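Local coordinates for pectate lyase (Paenibacillus sp. 0602, PDB 5GT5), which cleaves polygalacturonate, and probably partly methylated pectin as well, by an eliminative mechanism that is likely to depend on calcium, at residues W138-K143 against S217-N222; D79-P84 against D147-D152; N222-S227 against A310-K315. The protein carries 1 engineered substitution. All blocks are in the same frame, centred on the assembly; numbering follows the deposited sequence.

Interaction 1: W138-K143 against S217-N222; sequences WDESTK and SYPMYN
Glu140 brings its carboxylate to the first turn of the helix beginning at Pro219, and each oxygen takes one backbone N-H. Met220 N donates to Glu140 OE1 at 2.7 Å and Tyr221 N to Glu140 OE2 at 3.0 Å. Both bonds are almost linear (168° and 170°) and use syn lone pairs, clasping the carboxylate as a fork. Pro219, whose ring nitrogen carries no proton, sets its CD 3.2 Å from Glu140 OE1. A bend in the glutamate chain (chi2 -77°) turns the carboxylate toward the helix. Glu140 OE2 has a second donor, Trp138 NE1 at 2.8 Å, which lies above the carboxylate plane and helps fix its rotation. The six-membered ring of Trp138 offers its face to the edge of Tyr221 in a T-shaped pair. Met220 sets its SD obliquely to the same indole in a Met-aromatic contact, 5.2 Å from the centroid of the six-membered ring and 3.7 Å from Asp139 O.

Behind this shell, Asp139 OD1 accepts from Thr142 N in an Asx motif and Asp139 OD2 from Thr142 OG1, so both oxygens hold a residue of the type I turn from Glu140 to Lys143. Tyr221 OH is held by Glu212. With an alanine here in place of Glu140, the Met220 and Tyr221 amides and the indole N-H would probably lose their shared acceptor. A carboxylate at a helix N terminus should be electrostatically favourable, probably stabilising its ionised form.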
ATOM      1  N   TRP A 138     -24.250  23.806  16.451  1.00  7.15           N
ATOM      2  CA  TRP A 138     -25.119  24.523  15.527  1.00  6.10           C
ATOM      3  C   TRP A 138     -24.328  25.522  14.678  1.00  8.26           C
ATOM      4  O   TRP A 138     -23.407  26.185  15.157  1.00  8.12           O
ATOM      5  CB  TRP A 138     -26.182  25.218  16.393  1.00  6.14           C
ATOM      6  CG  TRP A 138     -27.140  26.137  15.661  1.00  5.95           C
ATOM      7  CD1 TRP A 138     -27.011  27.488  15.499  1.00  7.10           C
ATOM      8  CD2 TRP A 138     -28.385  25.770  15.035  1.00  6.07           C
ATOM      9  NE1 TRP A 138     -28.100  27.987  14.816  1.00  6.52           N
ATOM     10  CE2 TRP A 138     -28.959  26.957  14.523  1.00  7.20           C
ATOM     11  CE3 TRP A 138     -29.073  24.562  14.880  1.00  8.01           C
ATOM     12  CZ2 TRP A 138     -30.179  26.971  13.835  1.00  8.58           C
ATOM     13  CZ3 TRP A 138     -30.321  24.568  14.210  1.00  7.62           C
ATOM     14  CH2 TRP A 138     -30.849  25.773  13.686  1.00  8.64           C
ATOM     15  N   ASP A 139     -24.711  25.634  13.414  1.00  6.43           N
ATOM     16  CA  ASP A 139     -24.024  26.552  12.513  1.00  7.91           C
ATOM     17  C   ASP A 139     -24.786  27.853  12.245  1.00  7.72           C
ATOM     18  O   ASP A 139     -25.711  27.874  11.416  1.00  9.56           O
ATOM     19  CB  ASP A 139     -23.765  25.871  11.180  1.00  9.34           C
ATOM     20  CG  ASP A 139     -23.207  26.808  10.161  1.00  7.69           C
ATOM     21  OD1 ASP A 139     -22.507  27.794  10.537  1.00  8.70           O
ATOM     22  OD2 ASP A 139     -23.489  26.585   8.949  1.00  8.32           O
ATOM     23  N   GLU A 140     -24.365  28.937  12.900  1.00  8.28           N
ATOM     24  CA  GLU A 140     -24.791  30.269  12.492  1.00  6.93           C
ATOM     25  C   GLU A 140     -23.896  30.872  11.413  1.00 10.04           C
ATOM     26  O   GLU A 140     -24.406  31.519  10.469  1.00 11.13           O
ATOM     27  CB  GLU A 140     -24.815  31.209  13.681  1.00  9.33           C
ATOM     28  CG  GLU A 140     -25.929  30.910  14.678  1.00  9.08           C
ATOM     29  CD  GLU A 140     -27.304  31.380  14.221  1.00  7.45           C
ATOM     30  OE1 GLU A 140     -27.393  32.355  13.412  1.00 11.44           O
ATOM     31  OE2 GLU A 140     -28.322  30.785  14.682  1.00  9.32           O
ATOM     32  N   SER A 141     -22.580  30.686  11.535  1.00  9.61           N
ATOM     33  CA  SER A 141     -21.616  31.380  10.679  1.00 11.08           C
ATOM     34  C   SER A 141     -21.840  31.176   9.195  1.00 10.59           C
ATOM     35  O   SER A 141     -21.754  32.135   8.399  1.00 12.96           O
ATOM     36  CB  SER A 141     -20.195  30.945  11.062  1.00 13.33           C
ATOM     37  OG  SER A 141     -19.241  31.662  10.298  1.00 20.19           O
ATOM     38  N   THR A 142     -22.144  29.943   8.805  1.00  8.70           N
ATOM     39  CA  THR A 142     -22.407  29.652   7.401  1.00 10.47           C
ATOM     40  C   THR A 142     -23.849  29.246   7.109  1.00  9.39           C
ATOM     41  O   THR A 142     -24.125  28.548   6.127  1.00  9.92           O
ATOM     42  CB  THR A 142     -21.376  28.663   6.795  1.00 11.89           C
ATOM     43  OG1 THR A 142     -21.342  27.435   7.543  1.00  9.35           O
ATOM     44  CG2 THR A 142     -19.980  29.255   6.857  1.00 13.33           C
ATOM     45  N   LYS A 143     -24.748  29.705   7.987  1.00  8.25           N
ATOM     46  CA  LYS A 143     -26.185  29.760   7.678  1.00  9.98           C
ATOM     47  C   LYS A 143     -26.768  28.409   7.335  1.00  8.93           C
ATOM     48  O   LYS A 143     -27.660  28.294   6.497  1.00 10.00           O
ATOM     49  CB  LYS A 143     -26.452  30.780   6.558  1.00 13.56           C
ATOM     50  CG  LYS A 143     -26.077  32.219   6.959  1.00 13.42           C
ATOM     51  CD  LYS A 143     -26.428  33.220   5.882  1.00 22.25           C
ATOM     52  CE  LYS A 143     -25.799  34.564   6.185  1.00 33.32           C
ATOM     53  NZ  LYS A 143     -26.291  35.104   7.471  1.00 44.51           N
ATOM     54  N   SER A 217     -29.041  36.241  20.121  1.00 13.51           N
ATOM     55  CA  SER A 217     -27.631  35.998  19.865  1.00 18.37           C
ATOM     56  C   SER A 217     -27.404  34.998  18.751  1.00 15.40           C
ATOM     57  O   SER A 217     -26.262  34.740  18.371  1.00 15.89           O
ATOM     58  CB  SER A 217     -26.960  35.480  21.123  1.00 14.94           C
ATOM     59  OG  SER A 217     -27.012  36.433  22.163  1.00 21.04           O
ATOM     60  N   TYR A 218     -28.493  34.424  18.246  1.00 13.54           N
ATOM     61  CA  TYR A 218     -28.414  33.380  17.217  1.00 10.31           C
ATOM     62  C   TYR A 218     -29.409  33.683  16.115  1.00 10.00           C
ATOM     63  O   TYR A 218     -30.540  33.187  16.132  1.00 10.55           O
ATOM     64  CB  TYR A 218     -28.682  32.013  17.862  1.00 10.90           C
ATOM     65  CG  TYR A 218     -27.767  31.740  19.037  1.00 10.78           C
ATOM     66  CD1 TYR A 218     -26.509  31.169  18.848  1.00 12.74           C
ATOM     67  CD2 TYR A 218     -28.162  32.060  20.332  1.00 12.30           C
ATOM     68  CE1 TYR A 218     -25.669  30.938  19.925  1.00 13.60           C
ATOM     69  CE2 TYR A 218     -27.329  31.833  21.404  1.00 13.06           C
ATOM     70  CZ  TYR A 218     -26.091  31.276  21.196  1.00 13.60           C
ATOM     71  OH  TYR A 218     -25.249  31.040  22.268  1.00 17.61           O
ATOM     72  N   PRO A 219     -29.006  34.512  15.146  1.00  9.83           N
ATOM     73  CA  PRO A 219     -29.981  35.029  14.164  1.00  9.47           C
ATOM     74  C   PRO A 219     -30.722  33.967  13.338  1.00 10.19           C
ATOM     75  O   PRO A 219     -31.937  34.115  13.121  1.00 11.78           O
ATOM     76  CB  PRO A 219     -29.137  35.917  13.253  1.00 10.69           C
ATOM     77  CG  PRO A 219     -27.889  36.226  14.047  1.00 14.64           C
ATOM     78  CD  PRO A 219     -27.669  35.118  15.017  1.00 11.95           C
ATOM     79  N   MET A 220     -30.034  32.915  12.895  1.00  7.97           N
ATOM     80  CA  MET A 220     -30.728  31.872  12.153  1.00  7.56           C
ATOM     81  C   MET A 220     -31.741  31.136  13.020  1.00  7.92           C
ATOM     82  O   MET A 220     -32.883  30.958  12.611  1.00  7.88           O
ATOM     83  CB  MET A 220     -29.716  30.879  11.573  1.00  8.68           C
ATOM     84  CG  MET A 220     -30.394  29.760  10.806  1.00  6.59           C
ATOM     85  SD  MET A 220     -29.089  28.716  10.158  1.00 12.39           S
ATOM     86  CE  MET A 220     -30.048  27.345   9.592  1.00 12.63           C
ATOM     87  N   TYR A 221     -31.304  30.685  14.190  1.00  6.59           N
ATOM     88  CA  TYR A 221     -32.208  30.033  15.122  1.00  6.16           C
ATOM     89  C   TYR A 221     -33.409  30.927  15.432  1.00  8.19           C
ATOM     90  O   TYR A 221     -34.588  30.485  15.384  1.00  7.36           O
ATOM     91  CB  TYR A 221     -31.453  29.651  16.403  1.00  7.52           C
ATOM     92  CG  TYR A 221     -32.359  28.948  17.390  1.00  5.99           C
ATOM     93  CD1 TYR A 221     -32.669  27.610  17.241  1.00  6.37           C
ATOM     94  CD2 TYR A 221     -32.948  29.649  18.451  1.00  8.07           C
ATOM     95  CE1 TYR A 221     -33.536  26.963  18.110  1.00  7.87           C
ATOM     96  CE2 TYR A 221     -33.790  29.009  19.339  1.00  7.72           C
ATOM     97  CZ  TYR A 221     -34.075  27.665  19.178  1.00  8.54           C
ATOM     98  OH  TYR A 221     -34.943  27.015  20.022  1.00  9.05           O
ATOM     99  N   ASN A 222     -33.120  32.198  15.702  1.00  7.10           N
ATOM    100  CA  ASN A 222     -34.183  33.166  15.989  1.00  7.76           C
ATOM    101  C   ASN A 222     -35.175  33.284  14.829  1.00 10.27           C
ATOM    102  O   ASN A 222     -36.394  33.241  15.017  1.00  8.93           O
ATOM    103  CB  ASN A 222     -33.557  34.523  16.343  1.00 10.49           C
ATOM    104  CG  ASN A 222     -34.557  35.513  16.911  1.00 15.09           C
ATOM    105  OD1 ASN A 222     -35.357  35.189  17.790  1.00 13.60           O
ATOM    106  ND2 ASN A 222     -34.522  36.735  16.392  1.00 34.17           N
TER

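Interaction 2: D79-P84 against D147-D152; sequences DALTHP and DKNDWD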
ATOM      1  N   ASP A  79     -12.314  27.081  16.399  1.00 12.15           N
ATOM      2  CA  ASP A  79     -13.023  27.350  17.641  1.00 12.08           C
ATOM      3  C   ASP A  79     -14.476  26.920  17.620  1.00 11.58           C
ATOM      4  O   ASP A  79     -15.153  27.058  16.599  1.00 13.16           O
ATOM      5  CB  ASP A  79     -13.003  28.857  17.911  1.00 17.13           C
ATOM      6  CG  ASP A  79     -11.655  29.349  18.396  1.00 25.96           C
ATOM      7  OD1 ASP A  79     -10.786  28.518  18.744  1.00 23.61           O
ATOM      8  OD2 ASP A  79     -11.476  30.582  18.422  1.00 31.83           O
ATOM      9  N   ALA A  80     -14.946  26.430  18.759  1.00  9.77           N
ATOM     10  CA  ALA A  80     -16.371  26.261  18.958  1.00 10.68           C
ATOM     11  C   ALA A  80     -16.969  27.658  19.076  1.00 11.05           C
ATOM     12  O   ALA A  80     -16.475  28.509  19.840  1.00 12.25           O
ATOM     13  CB  ALA A  80     -16.628  25.430  20.214  1.00 13.01           C
ATOM     14  N   LEU A  81     -18.019  27.897  18.296  1.00  8.57           N
ATOM     15  CA  LEU A  81     -18.709  29.190  18.270  1.00  9.65           C
ATOM     16  C   LEU A  81     -20.059  29.187  18.954  1.00 12.16           C
ATOM     17  O   LEU A  81     -20.570  30.264  19.277  1.00 14.04           O
ATOM     18  CB  LEU A  81     -18.928  29.626  16.819  1.00 10.36           C
ATOM     19  CG  LEU A  81     -17.670  29.587  15.949  1.00 11.98           C
ATOM     20  CD1 LEU A  81     -17.939  29.892  14.466  1.00 13.77           C
ATOM     21  CD2 LEU A  81     -16.633  30.543  16.541  1.00 15.53           C
ATOM     22  N   THR A  82     -20.660  28.011  19.150  1.00  7.82           N
ATOM     23  CA  THR A  82     -22.071  27.962  19.595  1.00  7.87           C
ATOM     24  C   THR A  82     -22.427  26.945  20.673  1.00  8.09           C
ATOM     25  O   THR A  82     -23.303  27.207  21.487  1.00 10.24           O
ATOM     26  CB  THR A  82     -23.037  27.692  18.408  1.00  8.73           C
ATOM     27  OG1 THR A  82     -22.595  26.481  17.757  1.00  8.69           O
ATOM     28  CG2 THR A  82     -23.065  28.872  17.408  1.00  9.56           C
ATOM     29  N   HIS A  83     -21.782  25.782  20.710  1.00  8.03           N
ATOM     30  CA  HIS A  83     -22.206  24.792  21.697  1.00  7.12           C
ATOM     31  C   HIS A  83     -21.688  25.174  23.083  1.00  8.26           C
ATOM     32  O   HIS A  83     -20.478  25.369  23.241  1.00  9.81           O
ATOM     33  CB  HIS A  83     -21.765  23.364  21.352  1.00  7.86           C
ATOM     34  CG  HIS A  83     -22.571  22.316  22.047  1.00  8.86           C
ATOM     35  ND1 HIS A  83     -22.541  22.135  23.422  1.00  9.21           N
ATOM     36  CD2 HIS A  83     -23.467  21.427  21.565  1.00 10.27           C
ATOM     37  CE1 HIS A  83     -23.381  21.165  23.743  1.00  7.64           C
ATOM     38  NE2 HIS A  83     -23.964  20.727  22.635  1.00  8.85           N
ATOM     39  N   PRO A  84     -22.591  25.289  24.065  1.00  8.81           N
ATOM     40  CA  PRO A  84     -22.126  25.743  25.389  1.00  9.80           C
ATOM     41  C   PRO A  84     -21.035  24.852  26.011  1.00 11.72           C
ATOM     42  O   PRO A  84     -20.150  25.365  26.695  1.00 13.14           O
ATOM     43  CB  PRO A  84     -23.408  25.722  26.232  1.00 14.67           C
ATOM     44  CG  PRO A  84     -24.346  24.788  25.537  1.00 12.55           C
ATOM     45  CD  PRO A  84     -24.033  24.978  24.051  1.00 10.54           C
ATOM     46  N   ASP A 147     -19.917  24.974   6.901  1.00  8.77           N
ATOM     47  CA  ASP A 147     -18.711  25.140   6.081  1.00  7.90           C
ATOM     48  C   ASP A 147     -17.542  25.778   6.805  1.00 13.32           C
ATOM     49  O   ASP A 147     -16.473  25.919   6.213  1.00 16.36           O
ATOM     50  CB  ASP A 147     -19.056  25.929   4.789  1.00 10.54           C
ATOM     51  CG  ASP A 147     -19.694  25.051   3.693  1.00 15.48           C
ATOM     52  OD1 ASP A 147     -19.464  23.815   3.683  1.00 21.69           O
ATOM     53  OD2 ASP A 147     -20.417  25.616   2.836  1.00 24.75           O
ATOM     54  N   LYS A 148     -17.706  26.144   8.076  1.00  7.46           N
ATOM     55  CA  LYS A 148     -16.651  26.846   8.793  1.00  9.78           C
ATOM     56  C   LYS A 148     -15.758  25.941   9.644  1.00  9.66           C
ATOM     57  O   LYS A 148     -14.537  25.898   9.447  1.00 12.55           O
ATOM     58  CB  LYS A 148     -17.208  27.967   9.671  1.00 11.15           C
ATOM     59  CG  LYS A 148     -16.102  28.843  10.249  1.00 15.38           C
ATOM     60  CD  LYS A 148     -16.650  30.015  11.003  1.00 32.81           C
ATOM     61  CE  LYS A 148     -15.520  30.953  11.404  1.00 46.36           C
ATOM     62  NZ  LYS A 148     -14.893  31.557  10.188  1.00 49.50           N
ATOM     63  N   ASN A 149     -16.357  25.207  10.579  1.00  7.03           N
ATOM     64  CA  ASN A 149     -15.534  24.549  11.603  1.00  9.52           C
ATOM     65  C   ASN A 149     -14.641  23.431  11.075  1.00  8.91           C
ATOM     66  O   ASN A 149     -13.537  23.196  11.599  1.00  8.66           O
ATOM     67  CB  ASN A 149     -16.408  23.977  12.717  1.00  8.68           C
ATOM     68  CG  ASN A 149     -17.108  25.053  13.522  1.00  8.68           C
ATOM     69  OD1 ASN A 149     -17.270  26.200  13.051  1.00 10.21           O
ATOM     70  ND2 ASN A 149     -17.529  24.698  14.734  1.00  9.09           N
ATOM     71  N   ASP A 150     -15.130  22.720  10.068  1.00  8.53           N
ATOM     72  CA  ASP A 150     -14.377  21.623   9.441  1.00  9.47           C
ATOM     73  C   ASP A 150     -14.017  20.536  10.445  1.00  8.95           C
ATOM     74  O   ASP A 150     -12.934  19.959  10.373  1.00 10.19           O
ATOM     75  CB  ASP A 150     -13.113  22.140   8.726  1.00  7.41           C
ATOM     76  CG  ASP A 150     -13.418  23.110   7.598  1.00 17.86           C
ATOM     77  OD1 ASP A 150     -14.519  23.063   7.001  1.00 16.27           O
ATOM     78  OD2 ASP A 150     -12.534  23.932   7.295  1.00 20.36           O
ATOM     79  N   TRP A 151     -14.898  20.272  11.412  1.00  7.79           N
ATOM     80  CA  TRP A 151     -14.675  19.181  12.355  1.00  6.60           C
ATOM     81  C   TRP A 151     -15.222  17.863  11.834  1.00  6.77           C
ATOM     82  O   TRP A 151     -16.435  17.768  11.565  1.00  7.67           O
ATOM     83  CB  TRP A 151     -15.387  19.460  13.683  1.00  9.06           C
ATOM     84  CG  TRP A 151     -15.039  20.713  14.449  1.00  7.02           C
ATOM     85  CD1 TRP A 151     -13.899  21.491  14.362  1.00  7.81           C
ATOM     86  CD2 TRP A 151     -15.860  21.308  15.456  1.00  6.24           C
ATOM     87  NE1 TRP A 151     -13.974  22.533  15.275  1.00  6.61           N
ATOM     88  CE2 TRP A 151     -15.169  22.445  15.941  1.00  6.81           C
ATOM     89  CE3 TRP A 151     -17.118  20.998  15.987  1.00  7.94           C
ATOM     90  CZ2 TRP A 151     -15.687  23.253  16.961  1.00  7.21           C
ATOM     91  CZ3 TRP A 151     -17.637  21.805  16.985  1.00  9.11           C
ATOM     92  CH2 TRP A 151     -16.934  22.935  17.443  1.00  7.56           C
ATOM     93  N   ASP A 152     -14.364  16.853  11.685  1.00  5.83           N
ATOM     94  CA  ASP A 152     -14.744  15.521  11.217  1.00  7.14           C
ATOM     95  C   ASP A 152     -14.202  14.531  12.216  1.00  6.88           C
ATOM     96  O   ASP A 152     -13.126  14.766  12.776  1.00  9.24           O
ATOM     97  CB  ASP A 152     -14.096  15.242   9.850  1.00  7.58           C
ATOM     98  CG  ASP A 152     -14.186  16.432   8.917  1.00 10.59           C
ATOM     99  OD1 ASP A 152     -15.224  16.597   8.281  1.00  9.06           O
ATOM    100  OD2 ASP A 152     -13.201  17.197   8.814  1.00 17.46           O
TER
HETATM  101  O   HOH W   1     -14.954  27.620  13.883  1.00 10.72           O
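Asp79 and Asn149 are joined through a water that donates to Asp79 O at 2.8 Å and, more weakly, to Asn149 OD1 at 2.8 Å. The direct separation of Asp79 O from Asn149 ND2 is 3.8 Å; that amide nitrogen instead hydrogen-bonds Glu137 and lies over one face of the Trp151 ring, toward its rim. Next along the chain, Ala80 abuts the edge of the same indole: its CA lies near the ring plane, 3.7 Å from Trp151 CZ2, and its CB is 3.7 Å from Trp151 CH2. The indole N-H is bonded to Asn78 O, which helps hold the ring in place.

Leu81 adds the apolar contact with the lysine. With CG beside the backbone N (chi1 -51°), its end comes closer to the opposing loop, and CD1 rests against Lys148 CD at 3.7 Å, the two side chains crossing at about a right angle. Glu137 ties both loops together, accepting from the backbone N atoms of Leu81, Thr82 and His83 as well as from Asn149. Beyond these, Thr82 OG1 bonds to Trp138 O, and His83 occupies the N-cap of the next helix.

Both loops border a parallel beta-helix of the polysaccharide lyase 1 family. Trp151 is backbone hydrogen-bonded to Asp174, and the adjoining Asp152 is, like Asp174, a likely calcium ligand, so the packing flanks the probable metal site.

Interaction 3: N222-S227 against A310-K315; sequences NYLRSS and AAIASK
Leu224 and Ile312 mark the nearest approach of the two backbones, their CA atoms 7.1 Å apart, where the closing turns of helices 219-225 and 306-314 face each other. Helix 219-225 gives way to loop at Ser226. The N and OG of Ser226 both donate to Tyr223 O, the hydroxyl at 2.7 Å, so the end of that helix is secured by two bonds to one carbonyl.

Tyr223 spans the gap. Its CG stands anti to the backbone N (chi1 -179°), which extends the ring toward the other helix, and Tyr223 OH donates to Ala311 O at 2.8 Å. The phenol comes from above the carbonyl plane, 50° out of it, while Ser314 OG reaches Ala311 O from the opposite face at 2.9 Å. This carbonyl near the helix end is therefore gripped by two hydroxyls. Lys315 crosses the ring at about a right angle: its CB makes an off-centre CH-pi contact, 4.2 Å from the Tyr223 ring centroid, and its CG packs tightly at 3.2 Å from Tyr223 OH. Beside the tyrosine, Leu224 CD2 touches Ile312 CG1 at 3.8 Å, a small apolar patch.

Around the pair, the Tyr317 ring meets that of Tyr223 at an inclined angle. Leu224 also packs on Trp138 and on Ile236 of helix 233-241, and Arg225 forms a salt bridge with Glu212 of helix 203-212, placing helix 219-225 between helix 306-314 and this helical group.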
ATOM      1  N   ASN A 222     -33.120  32.198  15.702  1.00  7.10           N
ATOM      2  CA  ASN A 222     -34.183  33.166  15.989  1.00  7.76           C
ATOM      3  C   ASN A 222     -35.175  33.284  14.829  1.00 10.27           C
ATOM      4  O   ASN A 222     -36.394  33.241  15.017  1.00  8.93           O
ATOM      5  CB  ASN A 222     -33.557  34.523  16.343  1.00 10.49           C
ATOM      6  CG  ASN A 222     -34.557  35.513  16.911  1.00 15.09           C
ATOM      7  OD1 ASN A 222     -35.357  35.189  17.790  1.00 13.60           O
ATOM      8  ND2 ASN A 222     -34.522  36.735  16.392  1.00 34.17           N
ATOM      9  N   TYR A 223     -34.663  33.348  13.608  1.00 10.20           N
ATOM     10  CA  TYR A 223     -35.522  33.413  12.443  1.00  8.17           C
ATOM     11  C   TYR A 223     -36.402  32.164  12.305  1.00  8.70           C
ATOM     12  O   TYR A 223     -37.591  32.251  12.017  1.00  8.69           O
ATOM     13  CB  TYR A 223     -34.668  33.603  11.197  1.00  8.40           C
ATOM     14  CG  TYR A 223     -35.479  33.716   9.949  1.00  9.29           C
ATOM     15  CD1 TYR A 223     -36.223  34.856   9.682  1.00  8.65           C
ATOM     16  CD2 TYR A 223     -35.537  32.662   9.033  1.00  8.82           C
ATOM     17  CE1 TYR A 223     -36.980  34.949   8.517  1.00 10.19           C
ATOM     18  CE2 TYR A 223     -36.296  32.746   7.865  1.00 11.53           C
ATOM     19  CZ  TYR A 223     -37.035  33.875   7.635  1.00  9.49           C
ATOM     20  OH  TYR A 223     -37.797  33.945   6.476  1.00 13.17           O
ATOM     21  N   LEU A 224     -35.804  30.988  12.483  1.00  8.15           N
ATOM     22  CA  LEU A 224     -36.557  29.745  12.389  1.00  6.49           C
ATOM     23  C   LEU A 224     -37.695  29.672  13.406  1.00  8.55           C
ATOM     24  O   LEU A 224     -38.764  29.130  13.105  1.00  8.99           O
ATOM     25  CB  LEU A 224     -35.633  28.549  12.565  1.00  6.62           C
ATOM     26  CG  LEU A 224     -34.535  28.405  11.517  1.00  6.04           C
ATOM     27  CD1 LEU A 224     -33.585  27.288  11.977  1.00 10.63           C
ATOM     28  CD2 LEU A 224     -35.162  28.100  10.133  1.00  9.17           C
ATOM     29  N   ARG A 225     -37.452  30.174  14.619  1.00  8.76           N
ATOM     30  CA  ARG A 225     -38.475  30.206  15.680  1.00  7.08           C
ATOM     31  C   ARG A 225     -39.503  31.316  15.499  1.00 11.24           C
ATOM     32  O   ARG A 225     -40.567  31.282  16.116  1.00 11.36           O
ATOM     33  CB  ARG A 225     -37.793  30.406  17.035  1.00  7.47           C
ATOM     34  CG  ARG A 225     -36.918  29.232  17.490  1.00  8.12           C
ATOM     35  CD  ARG A 225     -37.728  28.061  18.046  1.00  9.44           C
ATOM     36  NE  ARG A 225     -38.303  28.456  19.353  1.00  8.39           N
ATOM     37  CZ  ARG A 225     -39.595  28.752  19.535  1.00 10.94           C
ATOM     38  NH1 ARG A 225     -40.487  28.636  18.546  1.00  9.59           N
ATOM     39  NH2 ARG A 225     -40.010  29.147  20.740  1.00 11.95           N
ATOM     40  N   SER A 226     -39.165  32.301  14.670  1.00  9.57           N
ATOM     41  CA  SER A 226     -40.000  33.491  14.506  1.00 10.22           C
ATOM     42  C   SER A 226     -41.243  33.209  13.685  1.00 10.02           C
ATOM     43  O   SER A 226     -41.407  32.151  13.079  1.00  9.97           O
ATOM     44  CB  SER A 226     -39.213  34.607  13.807  1.00 10.50           C
ATOM     45  OG  SER A 226     -39.206  34.420  12.396  1.00 10.00           O
ATOM     46  N   SER A 227     -42.162  34.177  13.688  1.00  9.93           N
ATOM     47  CA  SER A 227     -43.379  34.052  12.912  1.00  9.50           C
ATOM     48  C   SER A 227     -43.163  34.002  11.404  1.00  7.67           C
ATOM     49  O   SER A 227     -44.100  33.715  10.671  1.00  9.96           O
ATOM     50  CB  SER A 227     -44.315  35.228  13.245  1.00 10.27           C
ATOM     51  OG  SER A 227     -43.738  36.454  12.833  1.00 13.31           O
ATOM     52  N   ALA A 310     -40.133  27.399   2.028  1.00  7.31           N
ATOM     53  CA  ALA A 310     -39.922  28.574   1.197  1.00  9.01           C
ATOM     54  C   ALA A 310     -39.470  29.776   2.016  1.00  7.52           C
ATOM     55  O   ALA A 310     -38.565  30.526   1.604  1.00 10.20           O
ATOM     56  CB  ALA A 310     -41.201  28.904   0.411  1.00 10.02           C
ATOM     57  N   ALA A 311     -40.042  29.932   3.211  1.00  8.00           N
ATOM     58  CA  ALA A 311     -39.626  31.015   4.086  1.00  7.30           C
ATOM     59  C   ALA A 311     -38.167  30.846   4.575  1.00  7.99           C
ATOM     60  O   ALA A 311     -37.417  31.823   4.656  1.00 11.15           O
ATOM     61  CB  ALA A 311     -40.579  31.142   5.252  1.00  8.46           C
ATOM     62  N   ILE A 312     -37.750  29.605   4.841  1.00  7.22           N
ATOM     63  CA  ILE A 312     -36.364  29.345   5.258  1.00  7.07           C
ATOM     64  C   ILE A 312     -35.375  29.705   4.138  1.00 10.30           C
ATOM     65  O   ILE A 312     -34.425  30.468   4.356  1.00  9.17           O
ATOM     66  CB  ILE A 312     -36.224  27.874   5.652  1.00  8.53           C
ATOM     67  CG1 ILE A 312     -37.043  27.597   6.926  1.00  9.41           C
ATOM     68  CG2 ILE A 312     -34.754  27.479   5.843  1.00  8.77           C
ATOM     69  CD1 ILE A 312     -37.160  26.097   7.269  1.00  7.83           C
ATOM     70  N   ALA A 313     -35.667  29.214   2.943  1.00  9.61           N
ATOM     71  CA  ALA A 313     -34.785  29.432   1.805  1.00 11.19           C
ATOM     72  C   ALA A 313     -34.790  30.888   1.361  1.00  9.21           C
ATOM     73  O   ALA A 313     -33.778  31.399   0.889  1.00  9.62           O
ATOM     74  CB  ALA A 313     -35.151  28.519   0.671  1.00 11.68           C
ATOM     75  N   SER A 314     -35.902  31.581   1.543  1.00 10.64           N
ATOM     76  CA  SER A 314     -35.987  32.969   1.057  1.00 11.98           C
ATOM     77  C   SER A 314     -35.014  33.891   1.785  1.00  9.48           C
ATOM     78  O   SER A 314     -34.634  34.959   1.291  1.00 10.94           O
ATOM     79  CB  SER A 314     -37.401  33.513   1.253  1.00 12.77           C
ATOM     80  OG  SER A 314     -37.615  33.853   2.616  1.00 18.18           O
ATOM     81  N   LYS A 315     -34.621  33.505   2.991  1.00  9.85           N
ATOM     82  CA  LYS A 315     -33.661  34.299   3.742  1.00 12.15           C
ATOM     83  C   LYS A 315     -32.220  33.798   3.589  1.00 10.71           C
ATOM     84  O   LYS A 315     -31.289  34.304   4.242  1.00 17.39           O
ATOM     85  CB  LYS A 315     -34.050  34.375   5.225  1.00 14.59           C
ATOM     86  CG  LYS A 315     -35.097  35.400   5.512  1.00 21.43           C
ATOM     87  CD  LYS A 315     -34.601  36.817   5.286  1.00 20.78           C
ATOM     88  CE  LYS A 315     -35.685  37.821   5.687  1.00 27.86           C
ATOM     89  NZ  LYS A 315     -35.092  39.136   6.037  1.00 28.65           N
TER

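Overall arrangement
From the N terminus, 79-84 comes first and waits for 147-152 to close interaction 2. Before that happens, the chain passes through 138-143, which opens interaction 1; the two therefore cross, and 217-222 closes the latter. Interaction 3 follows in series, opening at Asn222, which it shares with interaction 1, and closing at 310-315. Interaction 1 touches both neighbours: Thr142 OG1 is probably hydrogen-bonded to Asp147 N of interaction 2, and the indole of interaction 1 also borders interaction 3. Interactions 2 and 3 do not touch. Together they tie the loops near the probable calcium site to helix 219-225, and through it to helix 306-314.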